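Local coordinates for uncharacterized protein (Pyrococcus furiosus, PDB 4XLZ) that probably removes an acetyl group from N,N'-diacetylchitobiose, as a metal-dependent deacetylase of carbohydrate esterase family 14, at residues L84-I87 against R88-E92; G255-Y258 against H259-F263; N169-N172 against I173-D176; I46-G49 against G50-K53; E10-N13 against K14-E18. All blocks are in the same frame, centred on the assembly; numbering follows the deposited sequence.

Contact 1 (L84-I87 against R88-E92); sequences LALI and RRREE
L86 lies against one face of the R90 guanidinium, one turn further along helix 81-99. L86 CG sits over the centre of that plane, 3.9 Å above it. R90 CG is anti to its own carbonyl carbon (chi1 -64°). From there the chain runs extended to NE, which brings the flat group over the leucine. L84 and R88 form a second pair of this spacing. Here the leucine meets the aliphatic stem, with L84 CG 3.8 Å from R88 CD and L84 CD1 3.8 Å from R88 CG. The stem then bends at chi3 (70°), and the guanidinium binds the carbonyls of P41 and G70. I87 and E91 lie side by side and point the same way. I87 CG2 is 3.4 Å from E91 OE1, while OE2 of the same carboxylate bonds S217. The backbone holds the last two pairs in step: R88 N bonds L84 O at 2.8 Å, and E91 N bonds I87 O at 2.9 Å. R90 N makes only a weak bond to L86 O. E83 of the second subunit packs on L86 and R90. Such i to i+4 pairs are those of an alpha helix, here the helix of the beta-alpha-beta crossover between strands 61-68 and 103-109.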
loop_
_atom_site.group_PDB
_atom_site.type_symbol
_atom_site.label_atom_id
_atom_site.label_comp_id
_atom_site.label_asym_id
_atom_site.label_seq_id
_atom_site.Cartn_x
_atom_site.Cartn_y
_atom_site.Cartn_z
ATOM N N LEU A 84 -2.215 28.055 0.226
ATOM C CA LEU A 84 -1.043 28.088 -0.641
ATOM C C LEU A 84 -1.360 27.519 -1.997
ATOM O O LEU A 84 -0.975 27.983 -3.040
ATOM C CB LEU A 84 0.119 27.420 0.046
ATOM C CG LEU A 84 1.310 27.418 -0.813
ATOM C CD1 LEU A 84 1.854 28.914 -1.119
ATOM C CD2 LEU A 84 2.450 26.730 0.019
ATOM N N ALA A 85 -2.048 26.331 -1.995
ATOM C CA ALA A 85 -2.288 25.729 -3.282
ATOM C C ALA A 85 -3.150 26.589 -4.222
ATOM O O ALA A 85 -2.913 26.648 -5.425
ATOM C CB ALA A 85 -3.008 24.320 -3.028
ATOM N N LEU A 86 -4.146 27.275 -3.566
ATOM C CA LEU A 86 -4.945 28.129 -4.415
ATOM C C LEU A 86 -4.123 29.334 -4.956
ATOM O O LEU A 86 -4.257 29.668 -6.152
ATOM C CB LEU A 86 -6.104 28.622 -3.517
ATOM C CG LEU A 86 -7.066 29.596 -4.150
ATOM C CD1 LEU A 86 -7.773 28.962 -5.323
ATOM C CD2 LEU A 86 -8.051 30.077 -3.066
ATOM N N ILE A 87 -3.264 29.868 -4.066
ATOM C CA ILE A 87 -2.391 30.976 -4.512
ATOM C C ILE A 87 -1.472 30.523 -5.633
ATOM O O ILE A 87 -1.257 31.193 -6.690
ATOM C CB ILE A 87 -1.545 31.467 -3.334
ATOM C CG1 ILE A 87 -2.427 32.249 -2.329
ATOM C CG2 ILE A 87 -0.292 32.289 -3.797
ATOM C CD1 ILE A 87 -1.762 32.402 -0.960
ATOM N N ARG A 88 -0.890 29.299 -5.511
ATOM C CA ARG A 88 -0.011 28.819 -6.550
ATOM C C ARG A 88 -0.616 28.485 -7.881
ATOM O O ARG A 88 0.062 28.568 -8.951
ATOM C CB ARG A 88 0.786 27.595 -6.015
ATOM C CG ARG A 88 1.675 28.067 -4.835
ATOM C CD ARG A 88 2.634 26.904 -4.323
ATOM N NE ARG A 88 3.657 26.644 -5.319
ATOM C CZ ARG A 88 4.730 25.803 -5.083
ATOM N NH1 ARG A 88 4.719 25.169 -3.891
ATOM N NH2 ARG A 88 5.670 25.621 -6.024
ATOM N N ARG A 89 -1.958 28.123 -7.886
ATOM C CA ARG A 89 -2.605 27.924 -9.168
ATOM C C ARG A 89 -2.684 29.265 -9.934
ATOM O O ARG A 89 -2.388 29.263 -11.133
ATOM C CB ARG A 89 -4.020 27.375 -8.864
ATOM C CG ARG A 89 -4.668 27.186 -10.214
ATOM C CD ARG A 89 -6.108 26.887 -9.902
ATOM N NE ARG A 89 -6.059 25.592 -9.188
ATOM C CZ ARG A 89 -6.602 24.451 -9.634
ATOM N NH1 ARG A 89 -7.357 24.437 -10.796
ATOM N NH2 ARG A 89 -6.390 23.374 -8.880
ATOM N N ARG A 90 -3.013 30.297 -9.174
ATOM C CA ARG A 90 -3.072 31.619 -9.878
ATOM C C ARG A 90 -1.664 32.101 -10.336
ATOM O O ARG A 90 -1.525 32.625 -11.437
ATOM C CB ARG A 90 -3.640 32.632 -8.916
ATOM C CG ARG A 90 -5.073 32.254 -8.557
ATOM C CD ARG A 90 -5.617 32.817 -7.266
ATOM N NE ARG A 90 -7.066 32.479 -7.089
ATOM C CZ ARG A 90 -7.832 32.981 -6.115
ATOM N NH1 ARG A 90 -7.300 33.839 -5.211
ATOM N NH2 ARG A 90 -9.112 32.606 -6.027
ATOM N N GLU A 91 -0.654 31.844 -9.481
ATOM C CA GLU A 91 0.753 32.143 -9.924
ATOM C C GLU A 91 1.135 31.462 -11.187
ATOM O O GLU A 91 1.728 31.986 -12.087
ATOM C CB GLU A 91 1.725 31.771 -8.826
ATOM C CG GLU A 91 1.555 32.737 -7.659
ATOM C CD GLU A 91 2.358 32.470 -6.416
ATOM O OE1 GLU A 91 2.419 33.350 -5.461
ATOM O OE2 GLU A 91 2.922 31.326 -6.260
ATOM N N GLU A 92 0.777 30.144 -11.264
ATOM C CA GLU A 92 1.112 29.447 -12.490
ATOM C C GLU A 92 0.353 29.932 -13.738
ATOM O O GLU A 92 0.890 29.960 -14.833
ATOM C CB GLU A 92 0.863 27.875 -12.304
ATOM C CG GLU A 92 1.421 27.074 -13.455
ATOM C CD GLU A 92 2.950 26.962 -13.441
ATOM O OE1 GLU A 92 3.557 25.944 -13.058
ATOM O OE2 GLU A 92 3.642 27.887 -13.956
#

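Contact 2 (G255-Y258 against H259-F263); sequences GLFY and HITPF
F257 packs on T261 and F263 in a local, buried turn contact of the C-terminal loop, in which the short 3-10 segment 255-257 turns into 259-263. The T261 CG2 methyl makes a CH-pi contact over one face of the F257 ring, 3.9 Å from its centroid and 15° off the normal. CG2 lies anti to the T261 backbone N (OG1 chi1 -69°), which leaves OG1 to bond H259 O at 2.9 Å. The F263 ring turns an edge toward the face of F257 in an offset edge-to-face pair, planes 73° apart. The nearest atoms of these two rings are F257 CZ and F263 CE2, at 3.8 Å. H259 N closes the turn on L256 O at 3.2 Å, from above the carbonyl plane. Water 1 donates to F257 O and accepts from T261 N, so it ties the two sides together. An alanine in place of F257 would probably leave the T261 methyl and the F263 edge without their aromatic partner and open a gap. The turn presents H259 to the third subunit, where it bonds E146 and meets the ring of H151 edge-to-face. H151 is a cadmium ligand, so this turn probably helps to line the neighbour's metal pocket.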
loop_
_atom_site.group_PDB
_atom_site.type_symbol
_atom_site.label_atom_id
_atom_site.label_comp_id
_atom_site.label_asym_id
_atom_site.label_seq_id
_atom_site.Cartn_x
_atom_site.Cartn_y
_atom_site.Cartn_z
ATOM N N GLY A 255 14.151 5.980 -28.317
ATOM C CA GLY A 255 13.242 5.214 -27.347
ATOM C C GLY A 255 13.936 3.979 -26.900
ATOM O O GLY A 255 13.826 3.568 -25.699
ATOM N N LEU A 256 14.599 3.273 -27.810
ATOM C CA LEU A 256 15.249 1.966 -27.445
ATOM C C LEU A 256 16.206 2.146 -26.296
ATOM O O LEU A 256 16.388 1.209 -25.513
ATOM C CB LEU A 256 16.041 1.505 -28.725
ATOM C CG LEU A 256 16.624 0.159 -28.679
ATOM C CD1 LEU A 256 15.472 -0.787 -28.926
ATOM C CD2 LEU A 256 17.601 0.050 -30.013
ATOM N N PHE A 257 16.869 3.300 -26.141
ATOM C CA PHE A 257 17.985 3.408 -25.204
ATOM C C PHE A 257 17.495 3.508 -23.754
ATOM O O PHE A 257 18.308 3.450 -22.885
ATOM C CB PHE A 257 18.833 4.661 -25.521
ATOM C CG PHE A 257 19.925 4.425 -26.609
ATOM C CD1 PHE A 257 19.730 3.487 -27.623
ATOM C CD2 PHE A 257 21.118 5.144 -26.492
ATOM C CE1 PHE A 257 20.738 3.268 -28.619
ATOM C CE2 PHE A 257 22.137 4.961 -27.476
ATOM C CZ PHE A 257 21.960 4.020 -28.527
ATOM N N TYR A 258 16.183 3.702 -23.559
ATOM C CA TYR A 258 15.585 3.720 -22.191
ATOM C C TYR A 258 15.425 2.321 -21.735
ATOM O O TYR A 258 14.736 2.161 -20.658
ATOM C CB TYR A 258 14.219 4.461 -22.283
ATOM C CG TYR A 258 14.269 5.978 -22.464
ATOM C CD1 TYR A 258 14.303 6.779 -21.382
ATOM C CD2 TYR A 258 14.353 6.477 -23.776
ATOM C CE1 TYR A 258 14.408 8.168 -21.557
ATOM C CE2 TYR A 258 14.408 7.858 -23.982
ATOM C CZ TYR A 258 14.396 8.641 -22.895
ATOM O OH TYR A 258 14.401 10.036 -23.048
ATOM N N HIS A 259 15.982 1.300 -22.374
ATOM C CA HIS A 259 15.707 -0.056 -21.847
ATOM C C HIS A 259 16.799 -0.978 -22.301
ATOM O O HIS A 259 17.128 -0.956 -23.535
ATOM C CB HIS A 259 14.340 -0.465 -22.417
ATOM C CG HIS A 259 13.829 -1.791 -21.976
ATOM N ND1 HIS A 259 13.741 -2.128 -20.607
ATOM C CD2 HIS A 259 13.334 -2.868 -22.666
ATOM C CE1 HIS A 259 13.147 -3.318 -20.496
ATOM N NE2 HIS A 259 12.909 -3.790 -21.724
ATOM N N ILE A 260 17.334 -1.763 -21.387
ATOM C CA ILE A 260 18.344 -2.782 -21.675
ATOM C C ILE A 260 19.463 -2.339 -22.632
ATOM O O ILE A 260 20.018 -3.224 -23.374
ATOM C CB ILE A 260 17.739 -4.163 -22.110
ATOM C CG1 ILE A 260 17.062 -4.089 -23.490
ATOM C CG2 ILE A 260 16.728 -4.688 -20.992
ATOM C CD1 ILE A 260 16.736 -5.525 -23.991
ATOM N N THR A 261 19.953 -1.106 -22.492
ATOM C CA THR A 261 20.952 -0.644 -23.493
ATOM C C THR A 261 22.209 -0.336 -22.693
ATOM O O THR A 261 22.318 0.759 -22.034
ATOM C CB THR A 261 20.430 0.622 -24.220
ATOM O OG1 THR A 261 19.337 0.260 -25.032
ATOM C CG2 THR A 261 21.505 1.177 -25.175
ATOM N N PRO A 262 23.274 -1.176 -22.816
ATOM C CA PRO A 262 24.435 -0.998 -21.939
ATOM C C PRO A 262 25.340 0.137 -22.366
ATOM O O PRO A 262 26.259 0.490 -21.597
ATOM C CB PRO A 262 25.135 -2.365 -22.003
ATOM C CG PRO A 262 24.728 -2.919 -23.314
ATOM C CD PRO A 262 23.292 -2.434 -23.582
ATOM N N PHE A 263 25.067 0.770 -23.518
ATOM C CA PHE A 263 25.935 1.921 -23.938
ATOM C C PHE A 263 25.118 3.184 -24.116
ATOM O O PHE A 263 25.427 4.107 -24.863
ATOM C CB PHE A 263 26.622 1.517 -25.324
ATOM C CG PHE A 263 25.698 0.770 -26.254
ATOM C CD1 PHE A 263 25.795 -0.614 -26.453
ATOM C CD2 PHE A 263 24.699 1.452 -27.009
ATOM C CE1 PHE A 263 24.922 -1.240 -27.382
ATOM C CE2 PHE A 263 23.782 0.794 -27.861
ATOM C CZ PHE A 263 23.951 -0.585 -28.041
HETATM O O HOH W 1 18.951 1.294 -20.888
#

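Contact 3 (N169-N172 against I173-D176); sequences NFSN and IDID
S171 and D174 are joined by water 2 at the start of helix 172-176. S171 OG donates to this water at 2.6 Å, and the water donates to D174 OD1 at 2.6 Å. Water 3 donates to S171 OG at 2.7 Å and accepts a weak bond from I173 N. The hydroxyl thus both donates and accepts. Directly, D174 N bonds S171 O at 3.1 Å, from above the carbonyl plane. At the next carbonyl, N172 O accepts D176 N at 3.2 Å, in the carbonyl plane.

The N172 side chain leans back across its own backbone, with CG between the backbone N and the carbonyl carbon (chi1 67°). That puts ND2 3.5 Å from D176 OD1, with the amide and carboxylate planes 79° apart. ND2 is also 3.7 Å from I173 CD1. Its hydrogen bond goes to W106 O of the fourth subunit. A leucine in place of N172 would probably leave that W106 carbonyl without its donor.

Further out, R129 forms a salt bridge with D174 OD1 and also bonds S171 O. K126 of the fourth subunit forms a salt bridge with D174 OD2. The D174 carboxylate is thus shared between two cations and a water. This would be expected to favour its charged form, and it links the helix start to a subunit interface.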
loop_
_atom_site.group_PDB
_atom_site.type_symbol
_atom_site.label_atom_id
_atom_site.label_comp_id
_atom_site.label_asym_id
_atom_site.label_seq_id
_atom_site.Cartn_x
_atom_site.Cartn_y
_atom_site.Cartn_z
ATOM N N ASN A 169 -3.654 -2.773 -24.041
ATOM C CA ASN A 169 -4.045 -3.437 -22.805
ATOM C C ASN A 169 -3.668 -2.637 -21.551
ATOM O O ASN A 169 -4.031 -3.070 -20.409
ATOM C CB ASN A 169 -3.371 -4.829 -22.766
ATOM C CG ASN A 169 -4.023 -5.791 -23.803
ATOM O OD1 ASN A 169 -5.191 -5.702 -23.965
ATOM N ND2 ASN A 169 -3.211 -6.560 -24.433
ATOM N N PHE A 170 -2.905 -1.517 -21.687
ATOM C CA PHE A 170 -2.639 -0.685 -20.503
ATOM C C PHE A 170 -3.762 0.347 -20.387
ATOM O O PHE A 170 -4.011 1.109 -21.327
ATOM C CB PHE A 170 -1.222 -0.019 -20.723
ATOM C CG PHE A 170 -0.825 0.793 -19.520
ATOM C CD1 PHE A 170 0.010 0.117 -18.615
ATOM C CD2 PHE A 170 -1.320 2.095 -19.273
ATOM C CE1 PHE A 170 0.443 0.780 -17.421
ATOM C CE2 PHE A 170 -0.988 2.725 -17.966
ATOM C CZ PHE A 170 -0.170 2.031 -17.087
ATOM N N SER A 171 -4.338 0.406 -19.179
ATOM C CA SER A 171 -5.490 1.300 -18.990
ATOM C C SER A 171 -6.554 1.161 -20.089
ATOM O O SER A 171 -6.888 2.085 -20.810
ATOM C CB SER A 171 -4.992 2.739 -18.771
ATOM O OG SER A 171 -5.971 3.440 -18.033
ATOM N N ASN A 172 -7.042 -0.084 -20.194
ATOM C CA ASN A 172 -7.835 -0.416 -21.367
ATOM C C ASN A 172 -9.169 0.284 -21.343
ATOM O O ASN A 172 -9.765 0.324 -22.447
ATOM C CB ASN A 172 -8.039 -1.998 -21.494
ATOM C CG ASN A 172 -8.915 -2.553 -20.333
ATOM O OD1 ASN A 172 -8.526 -2.468 -19.168
ATOM N ND2 ASN A 172 -10.136 -2.845 -20.592
ATOM N N ILE A 173 -9.702 0.840 -20.238
ATOM C CA ILE A 173 -11.020 1.495 -20.320
ATOM C C ILE A 173 -10.858 2.757 -21.201
ATOM O O ILE A 173 -11.830 3.200 -21.836
ATOM C CB ILE A 173 -11.542 1.831 -18.943
ATOM C CG1 ILE A 173 -11.690 0.537 -18.172
ATOM C CG2 ILE A 173 -12.992 2.407 -19.043
ATOM C CD1 ILE A 173 -12.480 -0.635 -18.873
ATOM N N ASP A 174 -9.659 3.365 -21.310
ATOM C CA ASP A 174 -9.468 4.506 -22.230
ATOM C C ASP A 174 -9.858 4.087 -23.632
ATOM O O ASP A 174 -10.563 4.854 -24.240
ATOM C CB ASP A 174 -7.937 4.845 -22.226
ATOM C CG ASP A 174 -7.494 5.668 -21.070
ATOM O OD1 ASP A 174 -6.209 5.856 -20.993
ATOM O OD2 ASP A 174 -8.335 6.145 -20.235
ATOM N N ILE A 175 -9.400 2.941 -24.103
ATOM C CA ILE A 175 -9.609 2.526 -25.487
ATOM C C ILE A 175 -11.095 2.263 -25.576
ATOM O O ILE A 175 -11.755 2.703 -26.562
ATOM C CB ILE A 175 -8.868 1.213 -25.709
ATOM C CG1 ILE A 175 -7.411 1.379 -26.156
ATOM C CG2 ILE A 175 -9.387 0.453 -26.938
ATOM C CD1 ILE A 175 -6.490 2.276 -25.271
ATOM N N ASP A 176 -11.718 1.714 -24.510
ATOM C CA ASP A 176 -13.178 1.459 -24.586
ATOM C C ASP A 176 -14.042 2.686 -24.662
ATOM O O ASP A 176 -15.209 2.591 -25.112
ATOM C CB ASP A 176 -13.681 0.651 -23.363
ATOM C CG ASP A 176 -12.984 -0.702 -23.239
ATOM O OD1 ASP A 176 -12.825 -1.185 -22.132
ATOM O OD2 ASP A 176 -12.471 -1.265 -24.220
HETATM O O HOH W 2 -5.668 6.028 -18.453
HETATM O O HOH W 3 -8.459 2.427 -17.939
#

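Contact 4 (I46-G49 against G50-K53); sequences IGMG and GTIK
M48 and G49 pass into G50-K53 through a kink in helix 43-57, where the N atoms of G50 and T51 have no bond to the turn before and M48 has a stretched phi of -154°. Regular bonds resume at once. I52 N bonds M48 O at 3.0 Å, and K53 N bonds G49 O at 3.0 Å.

M48 is selenomethionine, the label of this derivative. Its CG stands between the backbone N and the carbonyl carbon (chi1 57°), and the chain bends at chi3 (-60°). This bend brings the CE methyl back over the next turn. CE lies 3.8 Å from I52 CG1 and 4.0 Å from T51 CG2, while M48 CG is 3.9 Å from I52 CD1. The M48 and I52 side chains cross at about a right angle. I52 CG1 also rests 3.4 Å from M48 O, beside the bond that I52 N makes to that oxygen.

I52 continues onto V62 and Y64 of strand 61-68, and M48 onto F250. T51 turns OG1 to E248 OE1, and the other carboxylate oxygen, OE2, accepts G50 N. The E248 carboxylate therefore satisfies a backbone N-H released by the kink as well as the threonine hydroxyl. This side chain, from strand 247-250, thus probably compensates for part of the break in the helix, beside a small apolar cluster.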
loop_
_atom_site.group_PDB
_atom_site.type_symbol
_atom_site.label_atom_id
_atom_site.label_comp_id
_atom_site.label_asym_id
_atom_site.label_seq_id
_atom_site.Cartn_x
_atom_site.Cartn_y
_atom_site.Cartn_z
ATOM N N ILE A 46 11.052 27.147 -14.337
ATOM C CA ILE A 46 12.500 27.077 -13.894
ATOM C C ILE A 46 13.312 26.232 -14.785
ATOM O O ILE A 46 14.441 26.605 -15.209
ATOM C CB ILE A 46 12.584 26.677 -12.428
ATOM C CG1 ILE A 46 11.884 27.643 -11.482
ATOM C CG2 ILE A 46 14.073 26.320 -12.005
ATOM C CD1 ILE A 46 11.641 27.086 -10.067
ATOM N N GLY A 47 12.816 25.012 -15.093
ATOM C CA GLY A 47 13.662 24.111 -15.880
ATOM C C GLY A 47 13.808 24.488 -17.341
ATOM O O GLY A 47 14.841 24.211 -17.973
HETATM N N MSE A 48 12.748 25.091 -17.943
HETATM C CA MSE A 48 12.751 25.224 -19.391
HETATM C C MSE A 48 11.916 26.379 -19.899
HETATM O O MSE A 48 11.440 26.335 -20.985
HETATM C CB MSE A 48 12.359 23.891 -20.156
HETATM C CG MSE A 48 10.975 23.340 -19.730
HETATM SE SE MSE A 48 10.469 21.840 -20.813
HETATM C CE MSE A 48 10.471 22.677 -22.567
ATOM N N GLY A 49 11.738 27.378 -19.040
ATOM C CA GLY A 49 10.875 28.520 -19.414
ATOM C C GLY A 49 11.322 29.241 -20.731
ATOM O O GLY A 49 10.451 29.603 -21.551
ATOM N N GLY A 50 12.622 29.419 -20.931
ATOM C CA GLY A 50 13.050 29.987 -22.242
ATOM C C GLY A 50 12.680 29.228 -23.462
ATOM O O GLY A 50 12.166 29.742 -24.478
ATOM N N THR A 51 12.833 27.859 -23.400
ATOM C CA THR A 51 12.431 27.048 -24.452
ATOM C C THR A 51 10.907 26.982 -24.680
ATOM O O THR A 51 10.504 26.915 -25.797
ATOM C CB THR A 51 13.014 25.591 -24.225
ATOM O OG1 THR A 51 14.440 25.664 -24.103
ATOM C CG2 THR A 51 12.635 24.608 -25.302
ATOM N N ILE A 52 10.156 27.006 -23.585
ATOM C CA ILE A 52 8.706 27.042 -23.728
ATOM C C ILE A 52 8.307 28.364 -24.504
ATOM O O ILE A 52 7.454 28.261 -25.371
ATOM C CB ILE A 52 8.045 27.064 -22.318
ATOM C CG1 ILE A 52 8.161 25.619 -21.729
ATOM C CG2 ILE A 52 6.616 27.419 -22.419
ATOM C CD1 ILE A 52 7.905 25.623 -20.223
ATOM N N LYS A 53 8.957 29.466 -24.144
ATOM C CA LYS A 53 8.610 30.719 -24.934
ATOM C C LYS A 53 9.072 30.604 -26.373
ATOM O O LYS A 53 8.283 30.955 -27.256
ATOM C CB LYS A 53 9.275 31.864 -24.221
ATOM C CG LYS A 53 9.007 33.299 -25.046
ATOM C CD LYS A 53 7.545 33.685 -24.906
ATOM C CE LYS A 53 7.054 35.093 -25.619
ATOM N NZ LYS A 53 5.561 35.078 -25.020
#

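Contact 5 (E10-N13 against K14-E18); sequences EAFN and KLLKE
L16 reaches along the F12 ring, one turn back in helix 8-19. L16 CB starts over the F12 carbonyl, 3.7 Å from F12 O. CG keeps the same distance from F12 O and lies over one face of the F12 ring. At the tip, CD1 comes over the same face near its rim, 3.6 Å from F12 CE2 and 3.7 Å from F12 CZ. The other methyl, CD2, turns to F257 in the C-terminal loop.

The F12 and L16 side chains lie side by side and point the same way. F12 CG is anti to its backbone N (chi1 175°), which carries the ring forward to L16. Below them L16 N bonds F12 O at 3.0 Å with an N-H...O angle of 169°. On either side of this link, L15 N bonds A11 O and K17 N bonds N13 O.

K14 and E18 pair through NZ and OE1, a salt bridge of 2.7 Å. The lysine nitrogen comes to the syn side of OE1, 25° out of the carboxylate plane.

Near its end the helix widens into a pi-type turn at 15-18, and L16 shares backbone bonds with F22 beyond. F12 packs on L266 near the chain end. A11 and L15 face T233 and P229 on helix 221-240 of the third subunit, so helix 8-19 lies between its own C-terminal loop and a helix of that neighbour.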
loop_
_atom_site.group_PDB
_atom_site.type_symbol
_atom_site.label_atom_id
_atom_site.label_comp_id
_atom_site.label_asym_id
_atom_site.label_seq_id
_atom_site.Cartn_x
_atom_site.Cartn_y
_atom_site.Cartn_z
ATOM N N GLU A 10 31.772 1.002 -34.989
ATOM C CA GLU A 10 31.045 0.980 -36.254
ATOM C C GLU A 10 29.556 0.603 -36.139
ATOM O O GLU A 10 28.702 1.222 -36.714
ATOM C CB GLU A 10 31.813 -0.022 -37.206
ATOM C CG GLU A 10 31.270 0.042 -38.568
ATOM C CD GLU A 10 31.977 -0.910 -39.584
ATOM O OE1 GLU A 10 32.859 -1.725 -39.220
ATOM O OE2 GLU A 10 31.571 -0.787 -40.765
ATOM N N ALA A 11 29.285 -0.488 -35.398
ATOM C CA ALA A 11 27.941 -0.889 -35.170
ATOM C C ALA A 11 27.084 0.181 -34.447
ATOM O O ALA A 11 25.951 0.419 -34.825
ATOM C CB ALA A 11 27.942 -2.196 -34.372
ATOM N N PHE A 12 27.652 0.731 -33.371
ATOM C CA PHE A 12 26.994 1.769 -32.660
ATOM C C PHE A 12 26.611 2.972 -33.517
ATOM O O PHE A 12 25.474 3.453 -33.508
ATOM C CB PHE A 12 27.949 2.204 -31.487
ATOM C CG PHE A 12 27.415 3.402 -30.708
ATOM C CD1 PHE A 12 26.527 3.182 -29.613
ATOM C CD2 PHE A 12 27.822 4.683 -31.036
ATOM C CE1 PHE A 12 26.079 4.300 -28.846
ATOM C CE2 PHE A 12 27.383 5.790 -30.308
ATOM C CZ PHE A 12 26.553 5.614 -29.196
ATOM N N ASN A 13 27.576 3.407 -34.350
ATOM C CA ASN A 13 27.220 4.554 -35.204
ATOM C C ASN A 13 26.141 4.188 -36.229
ATOM O O ASN A 13 25.226 4.958 -36.549
ATOM C CB ASN A 13 28.514 5.013 -35.991
ATOM C CG ASN A 13 29.580 5.659 -35.101
ATOM O OD1 ASN A 13 29.292 6.187 -34.081
ATOM N ND2 ASN A 13 30.834 5.605 -35.533
ATOM N N LYS A 14 26.247 2.989 -36.795
ATOM C CA LYS A 14 25.228 2.582 -37.749
ATOM C C LYS A 14 23.824 2.370 -37.125
ATOM O O LYS A 14 22.774 2.730 -37.679
ATOM C CB LYS A 14 25.700 1.306 -38.455
ATOM C CG LYS A 14 24.798 0.845 -39.623
ATOM C CD LYS A 14 25.372 -0.536 -40.125
ATOM C CE LYS A 14 24.378 -1.158 -41.189
ATOM N NZ LYS A 14 24.664 -0.325 -42.521
ATOM N N LEU A 15 23.848 1.819 -35.887
ATOM C CA LEU A 15 22.548 1.629 -35.173
ATOM C C LEU A 15 21.929 3.028 -34.975
ATOM O O LEU A 15 20.743 3.224 -35.210
ATOM C CB LEU A 15 22.850 0.970 -33.824
ATOM C CG LEU A 15 21.546 0.786 -32.979
ATOM C CD1 LEU A 15 20.640 -0.345 -33.590
ATOM C CD2 LEU A 15 22.032 0.370 -31.526
ATOM N N LEU A 16 22.698 4.002 -34.479
ATOM C CA LEU A 16 22.099 5.353 -34.229
ATOM C C LEU A 16 21.718 6.114 -35.480
ATOM O O LEU A 16 20.618 6.622 -35.535
ATOM C CB LEU A 16 23.094 6.230 -33.452
ATOM C CG LEU A 16 23.247 6.036 -31.987
ATOM C CD1 LEU A 16 24.358 7.124 -31.759
ATOM C CD2 LEU A 16 21.993 6.497 -31.296
ATOM N N LYS A 17 22.537 6.054 -36.533
ATOM C CA LYS A 17 22.291 6.891 -37.745
ATOM C C LYS A 17 21.312 6.271 -38.617
ATOM O O LYS A 17 20.413 6.920 -39.114
ATOM C CB LYS A 17 23.624 7.055 -38.493
ATOM C CG LYS A 17 23.498 7.905 -39.824
ATOM C CD LYS A 17 24.680 7.433 -40.834
ATOM C CE LYS A 17 24.547 7.949 -42.267
ATOM N NZ LYS A 17 24.296 9.396 -42.130
ATOM N N GLU A 18 21.453 4.957 -38.868
ATOM C CA GLU A 18 20.598 4.315 -39.870
ATOM C C GLU A 18 19.417 3.630 -39.296
ATOM O O GLU A 18 18.301 3.688 -39.861
ATOM C CB GLU A 18 21.372 3.287 -40.710
ATOM C CG GLU A 18 22.539 3.952 -41.429
ATOM C CD GLU A 18 23.338 2.993 -42.309
ATOM O OE1 GLU A 18 22.966 1.816 -42.437
ATOM O OE2 GLU A 18 24.414 3.434 -42.735
#

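Overall arrangement
Contacts 2 and 5 form one hydrophobic cluster, with centres about 14 Å apart. F263 CD2 comes 3.6 Å from F12 CD1, and F257 CZ comes 3.7 Å from L16 CD2. Both contacts touch the third subunit, as does contact 3. Contact 2 carries H259 to the metal ligand H151 of that subunit. Contacts 1 and 4 belong to the deacetylase core, on helices next to its parallel sheet, with nearest atoms about 7 Å apart. The R88 side chain of contact 1 is about 6 Å from a bound cadmium ion, while M48 of contact 4 is about 12 Å from one. Contact 3 also meets the fourth subunit and stands apart, its centre about 33 Å from that of contact 1.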